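Local coordinates for putative major capsid protein (Cafeteriavirus-dependent mavirus, PDB 6G44) that probably builds the capsid shell of the virophage as a trimer of double jelly-roll subunits, at residues I35-P47 and I266-I279. Residues are numbered along the deposited sequence; the frame is centred on the assembly and turned at random. Where two conformers were deposited one is given.
Sequences IGIPYSTFQTIQP and INMLVQNWVAPLEI. With SO4 (sulfate ion), chain E.
Ile37 and Pro38 lie over one face of the Trp273 indole. Ile37 CG2 stands 3.5 Å from the centroid of the six-membered ring. Pro38 CD stands 3.7 Å from the centroid of the five-membered ring, so both rings receive CH-pi contacts. Next to them Gln271 does two jobs. Its CG sits over the centre of the Phe42 ring, 3.8 Å from the centroid, while the chain, extended beyond CG, carries NE2 to Pro38 O at 3.1 Å. That bond is bent, 141° at the hydrogen, and the donor comes from above the carbonyl plane. NE2 also lies over one face of Tyr39, near the rim.

A water lies within hydrogen-bonding distance of Pro38 O and Ser40 O and accepts from Asn272 N, tying the turn to the second strand. Gln43 folds back at chi2 (-61°) to give NE2 to Thr41 O at 2.8 Å, bracing the turn from within.

Strand 43-45 pairs antiparallel with 266-270: paired backbone bonds join Gln43 to Val270 and Ile45 to Met268, adding a short strand to the jelly-roll sheet. Farther out, Trp273 NE1 bonds Tyr21 OH of the third subunit, and a sulfate, probably from the crystallisation liquor, bridges Thr41 N to the backbone N of Phe370 and Glu372 of the second subunit. The indole is thus held by apolar contacts within its own chain and by a hydrogen bond across the subunit interface, consistent with a part in fixing the trimer contact.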
loop_
_atom_site.group_PDB
_atom_site.type_symbol
_atom_site.label_atom_id
_atom_site.label_comp_id
_atom_site.label_asym_id
_atom_site.label_seq_id
_atom_site.Cartn_x
_atom_site.Cartn_y
_atom_site.Cartn_z
ATOM N N ILE C 35 -0.120 20.554 -21.499
ATOM C CA ILE C 35 0.595 19.915 -22.595
ATOM C C ILE C 35 1.097 18.597 -22.031
ATOM O O ILE C 35 1.256 18.458 -20.828
ATOM C CB ILE C 35 1.748 20.776 -23.161
ATOM C CG1 ILE C 35 2.772 21.138 -22.080
ATOM C CG2 ILE C 35 1.197 22.034 -23.812
ATOM C CD1 ILE C 35 4.058 21.746 -22.612
ATOM N N GLY C 36 1.331 17.616 -22.899
ATOM C CA GLY C 36 1.733 16.285 -22.437
ATOM C C GLY C 36 2.358 15.489 -23.545
ATOM O O GLY C 36 2.338 15.898 -24.696
ATOM N N ILE C 37 2.923 14.353 -23.179
ATOM C CA ILE C 37 3.567 13.472 -24.153
ATOM C C ILE C 37 2.469 12.664 -24.822
ATOM O O ILE C 37 1.722 11.977 -24.140
ATOM C CB ILE C 37 4.590 12.580 -23.471
ATOM C CG1 ILE C 37 5.692 13.462 -22.857
ATOM C CG2 ILE C 37 5.162 11.574 -24.482
ATOM C CD1 ILE C 37 6.832 12.708 -22.187
ATOM N N PRO C 38 2.328 12.759 -26.146
ATOM C CA PRO C 38 1.210 12.096 -26.796
ATOM C C PRO C 38 1.350 10.586 -26.996
ATOM O O PRO C 38 2.456 10.016 -26.884
ATOM C CB PRO C 38 1.121 12.779 -28.158
ATOM C CG PRO C 38 2.375 13.517 -28.353
ATOM C CD PRO C 38 3.131 13.573 -27.088
ATOM N N TYR C 39 0.222 9.973 -27.307
ATOM C CA TYR C 39 0.116 8.569 -27.644
ATOM C C TYR C 39 -0.174 8.336 -29.133
ATOM O O TYR C 39 -0.324 7.199 -29.546
ATOM C CB TYR C 39 -0.957 7.907 -26.770
ATOM C CG TYR C 39 -0.440 7.428 -25.434
ATOM C CD1 TYR C 39 -0.144 8.305 -24.388
ATOM C CD2 TYR C 39 -0.256 6.081 -25.226
ATOM C CE1 TYR C 39 0.335 7.808 -23.165
ATOM C CE2 TYR C 39 0.200 5.590 -24.038
ATOM C CZ TYR C 39 0.512 6.441 -23.031
ATOM O OH TYR C 39 0.974 5.800 -21.883
ATOM N N SER C 40 -0.230 9.414 -29.902
ATOM C CA SER C 40 -0.223 9.368 -31.354
ATOM C C SER C 40 1.226 9.121 -31.833
ATOM O O SER C 40 2.188 9.397 -31.132
ATOM C CB SER C 40 -0.753 10.712 -31.870
ATOM O OG SER C 40 0.010 11.769 -31.367
ATOM N N THR C 41 1.373 8.639 -33.066
ATOM C CA THR C 41 2.681 8.207 -33.597
ATOM C C THR C 41 3.558 7.406 -32.592
ATOM O O THR C 41 4.790 7.575 -32.509
ATOM C CB THR C 41 3.471 9.348 -34.274
ATOM O OG1 THR C 41 3.925 10.319 -33.332
ATOM C CG2 THR C 41 2.645 10.036 -35.327
ATOM N N PHE C 42 2.902 6.496 -31.881
ATOM C CA PHE C 42 3.578 5.576 -30.964
ATOM C C PHE C 42 4.186 4.491 -31.873
ATOM O O PHE C 42 3.473 3.868 -32.667
ATOM C CB PHE C 42 2.520 4.996 -30.022
ATOM C CG PHE C 42 3.028 4.457 -28.694
ATOM C CD1 PHE C 42 4.178 3.667 -28.582
ATOM C CD2 PHE C 42 2.292 4.688 -27.537
ATOM C CE1 PHE C 42 4.591 3.162 -27.358
ATOM C CE2 PHE C 42 2.693 4.157 -26.308
ATOM C CZ PHE C 42 3.854 3.387 -26.227
ATOM N N GLN C 43 5.493 4.306 -31.792
ATOM C CA GLN C 43 6.180 3.407 -32.730
ATOM C C GLN C 43 6.150 1.964 -32.256
ATOM O O GLN C 43 6.429 1.676 -31.087
ATOM C CB GLN C 43 7.626 3.844 -32.905
ATOM C CG GLN C 43 7.828 5.299 -33.349
ATOM C CD GLN C 43 7.187 5.570 -34.686
ATOM O OE1 GLN C 43 7.592 4.979 -35.693
ATOM N NE2 GLN C 43 6.165 6.440 -34.714
ATOM N N THR C 44 5.836 1.057 -33.175
ATOM C CA THR C 44 6.039 -0.364 -33.007
ATOM C C THR C 44 7.111 -0.759 -34.019
ATOM O O THR C 44 6.852 -0.711 -35.242
ATOM C CB THR C 44 4.749 -1.159 -33.224
ATOM O OG1 THR C 44 3.816 -0.836 -32.169
ATOM C CG2 THR C 44 5.009 -2.666 -33.168
ATOM N N ILE C 45 8.292 -1.115 -33.526
ATOM C CA ILE C 45 9.488 -1.269 -34.371
ATOM C C ILE C 45 9.841 -2.737 -34.463
ATOM O O ILE C 45 10.095 -3.386 -33.452
ATOM C CB ILE C 45 10.669 -0.478 -33.801
ATOM C CG1 ILE C 45 10.259 0.998 -33.663
ATOM C CG2 ILE C 45 11.920 -0.605 -34.679
ATOM C CD1 ILE C 45 11.243 1.833 -32.934
ATOM N N GLN C 46 9.904 -3.224 -35.697
ATOM C CA GLN C 46 10.270 -4.601 -35.981
ATOM C C GLN C 46 11.794 -4.713 -35.999
ATOM O O GLN C 46 12.472 -3.760 -36.307
ATOM C CB GLN C 46 9.713 -5.022 -37.351
ATOM C CG GLN C 46 8.231 -4.720 -37.591
ATOM C CD GLN C 46 7.313 -5.643 -36.817
ATOM O OE1 GLN C 46 7.564 -6.849 -36.757
ATOM N NE2 GLN C 46 6.227 -5.092 -36.225
ATOM N N PRO C 47 12.334 -5.900 -35.681
ATOM C CA PRO C 47 13.779 -6.085 -35.794
ATOM C C PRO C 47 14.198 -6.136 -37.284
ATOM O O PRO C 47 13.353 -6.286 -38.165
ATOM C CB PRO C 47 14.023 -7.417 -35.109
ATOM C CG PRO C 47 12.751 -8.108 -35.116
ATOM C CD PRO C 47 11.660 -7.106 -35.188
ATOM N N ILE C 266 9.267 -10.360 -31.400
ATOM C CA ILE C 266 9.665 -9.254 -30.541
ATOM C C ILE C 266 9.606 -7.949 -31.312
ATOM O O ILE C 266 10.026 -7.886 -32.480
ATOM C CB ILE C 266 11.046 -9.500 -29.905
ATOM C CG1 ILE C 266 11.387 -8.421 -28.843
ATOM C CG2 ILE C 266 12.134 -9.616 -30.964
ATOM C CD1 ILE C 266 12.665 -8.695 -28.091
ATOM N N ASN C 267 9.021 -6.924 -30.685
ATOM C CA ASN C 267 9.011 -5.560 -31.214
ATOM C C ASN C 267 9.466 -4.601 -30.122
ATOM O O ASN C 267 9.288 -4.898 -28.942
ATOM C CB ASN C 267 7.600 -5.189 -31.670
ATOM C CG ASN C 267 7.122 -6.011 -32.855
ATOM O OD1 ASN C 267 7.920 -6.584 -33.591
ATOM N ND2 ASN C 267 5.822 -6.027 -33.077
ATOM N N MET C 268 10.036 -3.473 -30.521
ATOM C CA MET C 268 10.379 -2.379 -29.598
ATOM C C MET C 268 9.329 -1.318 -29.741
ATOM O O MET C 268 9.069 -0.859 -30.851
ATOM C CB MET C 268 11.759 -1.821 -29.862
ATOM C CG MET C 268 12.119 -0.682 -28.916
ATOM S SD MET C 268 13.882 -0.326 -28.865
ATOM C CE MET C 268 14.137 0.277 -30.526
ATOM N N LEU C 269 8.694 -0.936 -28.624
ATOM C CA LEU C 269 7.600 0.011 -28.609
ATOM C C LEU C 269 8.044 1.261 -27.891
ATOM O O LEU C 269 8.532 1.170 -26.743
ATOM C CB LEU C 269 6.387 -0.564 -27.901
ATOM C CG LEU C 269 5.492 -1.538 -28.674
ATOM C CD1 LEU C 269 6.219 -2.720 -29.304
ATOM C CD2 LEU C 269 4.357 -2.051 -27.821
ATOM N N VAL C 270 7.924 2.417 -28.534
ATOM C CA VAL C 270 8.311 3.664 -27.901
ATOM C C VAL C 270 7.554 4.839 -28.501
ATOM O O VAL C 270 7.294 4.871 -29.710
ATOM C CB VAL C 270 9.855 3.890 -28.000
ATOM C CG1 VAL C 270 10.304 4.128 -29.458
ATOM C CG2 VAL C 270 10.352 4.962 -27.054
ATOM N N GLN C 271 7.207 5.813 -27.665
ATOM C CA GLN C 271 6.615 7.036 -28.146
ATOM C C GLN C 271 7.603 7.864 -28.968
ATOM O O GLN C 271 8.800 7.853 -28.743
ATOM C CB GLN C 271 6.098 7.848 -26.945
ATOM C CG GLN C 271 4.858 7.242 -26.277
ATOM C CD GLN C 271 4.698 7.692 -24.855
ATOM O OE1 GLN C 271 5.565 7.432 -24.029
ATOM N NE2 GLN C 271 3.574 8.387 -24.544
ATOM N N ASN C 272 7.060 8.598 -29.931
ATOM C CA ASN C 272 7.846 9.492 -30.763
ATOM C C ASN C 272 6.957 10.669 -31.148
ATOM O O ASN C 272 5.826 10.460 -31.540
ATOM C CB ASN C 272 8.357 8.780 -32.018
ATOM C CG ASN C 272 9.190 9.701 -32.893
ATOM O OD1 ASN C 272 8.694 10.232 -33.896
ATOM N ND2 ASN C 272 10.410 9.944 -32.518
ATOM N N TRP C 273 7.470 11.889 -30.997
ATOM C CA TRP C 273 6.619 13.066 -31.209
ATOM C C TRP C 273 7.441 14.306 -31.424
ATOM O O TRP C 273 8.631 14.354 -31.116
ATOM C CB TRP C 273 5.617 13.238 -30.034
ATOM C CG TRP C 273 6.245 13.690 -28.761
ATOM C CD1 TRP C 273 6.225 14.959 -28.264
ATOM C CD2 TRP C 273 6.990 12.901 -27.813
ATOM N NE1 TRP C 273 6.900 15.013 -27.068
ATOM C CE2 TRP C 273 7.397 13.768 -26.777
ATOM C CE3 TRP C 273 7.341 11.544 -27.728
ATOM C CZ2 TRP C 273 8.143 13.326 -25.675
ATOM C CZ3 TRP C 273 8.091 11.111 -26.625
ATOM C CH2 TRP C 273 8.493 11.999 -25.637
ATOM N N VAL C 274 6.765 15.338 -31.959
ATOM C CA VAL C 274 7.363 16.630 -32.167
ATOM C C VAL C 274 7.152 17.460 -30.917
ATOM O O VAL C 274 6.037 17.508 -30.367
ATOM C CB VAL C 274 6.709 17.303 -33.390
ATOM C CG1 VAL C 274 7.197 18.734 -33.550
ATOM C CG2 VAL C 274 6.965 16.489 -34.656
ATOM N N ALA C 275 8.220 18.124 -30.503
ATOM C CA ALA C 275 8.199 18.957 -29.308
ATOM C C ALA C 275 7.121 20.025 -29.471
ATOM O O ALA C 275 7.012 20.641 -30.528
ATOM C CB ALA C 275 9.563 19.573 -29.083
ATOM N N PRO C 276 6.289 20.212 -28.436
ATOM C CA PRO C 276 5.241 21.238 -28.514
ATOM C C PRO C 276 5.790 22.666 -28.556
ATOM O O PRO C 276 6.885 22.965 -28.052
ATOM C CB PRO C 276 4.429 20.991 -27.235
ATOM C CG PRO C 276 5.435 20.479 -26.268
ATOM C CD PRO C 276 6.357 19.595 -27.091
ATOM N N LEU C 277 5.043 23.550 -29.217
ATOM C CA LEU C 277 5.443 24.961 -29.330
ATOM C C LEU C 277 5.767 25.600 -27.972
ATOM O O LEU C 277 6.720 26.368 -27.818
ATOM C CB LEU C 277 4.300 25.785 -29.942
ATOM C CG LEU C 277 3.927 25.807 -31.413
ATOM C CD1 LEU C 277 2.639 26.620 -31.565
ATOM C CD2 LEU C 277 5.057 26.417 -32.233
ATOM N N GLU C 278 4.971 25.253 -26.970
ATOM C CA GLU C 278 5.024 25.948 -25.697
ATOM C C GLU C 278 6.271 25.726 -24.857
ATOM O O GLU C 278 6.499 26.464 -23.906
ATOM C CB GLU C 278 3.796 25.590 -24.870
ATOM C CG GLU C 278 2.480 25.978 -25.512
ATOM C CD GLU C 278 1.770 24.845 -26.226
ATOM O OE1 GLU C 278 0.507 24.799 -26.179
ATOM O OE2 GLU C 278 2.452 23.990 -26.848
ATOM N N ILE C 279 7.085 24.720 -25.171
ATOM C CA ILE C 279 8.318 24.543 -24.390
ATOM C C ILE C 279 9.485 25.343 -24.941
ATOM O O ILE C 279 10.559 25.334 -24.345
ATOM C CB ILE C 279 8.687 23.049 -24.156
ATOM C CG1 ILE C 279 8.994 22.292 -25.451
ATOM C CG2 ILE C 279 7.580 22.348 -23.374
ATOM C CD1 ILE C 279 9.699 20.970 -25.188
HETATM S S SO4 E . -1.544 6.974 -34.806
HETATM O O1 SO4 E . -1.751 5.778 -33.991
HETATM O O2 SO4 E . -0.089 7.183 -35.001
HETATM O O3 SO4 E . -2.202 8.150 -34.153
HETATM O O4 SO4 E . -2.222 6.780 -36.135
HETATM O O HOH W 1 3.950 8.743 -29.163
#